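Local coordinates for protein alanine racemase 1 (Caldanaerobacter subterraneus subsp. tengcongensis MB4, PDB 4Y2W) that belongs to the alanine racemase family and joins a TIM-barrel N-terminal domain to a strand-rich C-terminal domain, at residues Val13-Asp16 with Ala17-His20. The protein carries 1 engineered substitution. Residues are numbered along the deposited sequence; the frame is centred on the assembly and turned at random.
Sequences VYLD and AITH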
loop_
_atom_site.group_PDB
_atom_site.type_symbol
_atom_site.label_atom_id
_atom_site.label_comp_id
_atom_site.label_asym_id
_atom_site.label_seq_id
_atom_site.Cartn_x
_atom_site.Cartn_y
_atom_site.Cartn_z
ATOM N N VAL A 13 -6.627 8.828 -12.901
ATOM C CA VAL A 13 -5.674 9.938 -12.825
ATOM C C VAL A 13 -5.920 10.939 -13.952
ATOM O O VAL A 13 -5.891 10.578 -15.131
ATOM C CB VAL A 13 -4.220 9.432 -12.895
ATOM C CG1 VAL A 13 -3.237 10.589 -13.018
ATOM C CG2 VAL A 13 -3.909 8.591 -11.669
ATOM N N TYR A 14 -6.149 12.195 -13.579
ATOM C CA TYR A 14 -6.420 13.261 -14.543
ATOM C C TYR A 14 -5.162 14.080 -14.780
ATOM O O TYR A 14 -4.860 15.012 -14.040
ATOM C CB TYR A 14 -7.586 14.127 -14.061
ATOM C CG TYR A 14 -8.877 13.348 -14.061
ATOM C CD1 TYR A 14 -9.175 12.468 -13.026
ATOM C CD2 TYR A 14 -9.767 13.440 -15.121
ATOM C CE1 TYR A 14 -10.340 11.722 -13.032
ATOM C CE2 TYR A 14 -10.937 12.699 -15.137
ATOM C CZ TYR A 14 -11.218 11.840 -14.086
ATOM O OH TYR A 14 -12.376 11.101 -14.091
ATOM N N LEU A 15 -4.436 13.708 -15.830
ATOM C CA LEU A 15 -3.136 14.298 -16.142
ATOM C C LEU A 15 -3.217 15.788 -16.455
ATOM O O LEU A 15 -2.334 16.548 -16.062
ATOM C CB LEU A 15 -2.488 13.556 -17.313
ATOM C CG LEU A 15 -2.114 12.102 -17.017
ATOM C CD1 LEU A 15 -1.913 11.335 -18.314
ATOM C CD2 LEU A 15 -0.877 12.020 -16.130
ATOM N N ASP A 16 -4.270 16.199 -17.160
ATOM C CA ASP A 16 -4.479 17.620 -17.483
ATOM C C ASP A 16 -4.752 18.488 -16.240
ATOM O O ASP A 16 -4.547 19.700 -16.272
ATOM C CB ASP A 16 -5.592 17.797 -18.527
ATOM C CG ASP A 16 -6.916 17.194 -18.091
ATOM O OD1 ASP A 16 -7.064 15.954 -18.156
ATOM O OD2 ASP A 16 -7.818 17.963 -17.704
ATOM N N ALA A 17 -5.214 17.865 -15.158
ATOM C CA ALA A 17 -5.398 18.551 -13.879
ATOM C C ALA A 17 -4.076 18.723 -13.128
ATOM O O ALA A 17 -3.889 19.701 -12.403
ATOM C CB ALA A 17 -6.399 17.797 -13.016
ATOM N N ILE A 18 -3.169 17.765 -13.291
ATOM C CA ILE A 18 -1.837 17.847 -12.686
ATOM C C ILE A 18 -1.001 18.922 -13.390
ATOM O O ILE A 18 -0.328 19.718 -12.737
ATOM C CB ILE A 18 -1.107 16.487 -12.741
ATOM C CG1 ILE A 18 -1.858 15.447 -11.904
ATOM C CG2 ILE A 18 0.328 16.615 -12.240
ATOM C CD1 ILE A 18 -1.482 14.013 -12.225
ATOM N N THR A 19 -1.053 18.940 -14.721
ATOM C CA THR A 19 -0.351 19.960 -15.502
ATOM C C THR A 19 -0.909 21.350 -15.196
ATOM O O THR A 19 -0.158 22.323 -15.149
ATOM C CB THR A 19 -0.438 19.704 -17.025
ATOM O OG1 THR A 19 -1.808 19.611 -17.427
ATOM C CG2 THR A 19 0.291 18.425 -17.404
ATOM N N HIS A 20 -2.222 21.436 -14.988
ATOM C CA HIS A 20 -2.853 22.691 -14.591
ATOM C C HIS A 20 -2.335 23.180 -13.241
ATOM O O HIS A 20 -1.949 24.338 -13.111
ATOM C CB HIS A 20 -4.371 22.546 -14.519
ATOM C CG HIS A 20 -5.053 23.720 -13.888
ATOM N ND1 HIS A 20 -5.615 24.737 -14.625
ATOM C CD2 HIS A 20 -5.240 24.047 -12.589
ATOM C CE1 HIS A 20 -6.135 25.635 -13.807
ATOM N NE2 HIS A 20 -5.919 25.239 -12.565
#
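V13 and I18 touch where strand 10-14 runs straight into helix 15-28: methyl CG1 of V13 lies 3.9 Å from CD1 of I18, the two side chains passing at a slant. With CG1 anti to the carbonyl carbon (chi1 -64°) and the chain extended beyond it, I18 carries CD1 back toward the strand, while CD2 of L15 stands farther off, 4.4 Å from I18 CD1. These three buried side chains form the apolar face of the turn; CB of A17 meets CB of Y14 at 4.0 Å on another flank.

Y14, at the N-cap position, contributes its carbonyl: Y14 O receives weak hydrogen bonds from A17 N and I18 N. The first straight helical bond follows, T19 N to L15 O at 3.0 Å (168° at the hydrogen). One residue on, D16 O is gripped twice from the same face of its carbonyl plane, by H20 N at 3.2 Å and by OG1 of T19 at 3.0 Å, the hydroxyl donating back onto its own helix.

On the partly exposed side the bases of D16 and H20 still pack against the helix backbone, and looseness is confined to the side-chain ends. The polar ends of Y14, D16 and H20 leave the contact for E12, for R245 in a salt bridge and for the E243 carbonyl, respectively. The D16 carboxylate, near the helix's first turn, is probably further stabilised by its dipole.

Within the fold, L15, I18 and T19 rest on helix 48-58 through F54, V51, L55 and E58. Strand 10-14 sits between strands 248-260 and 372-376 of the mixed sheet, and helix 15-28 leads from it to the first barrel strand, 34-38.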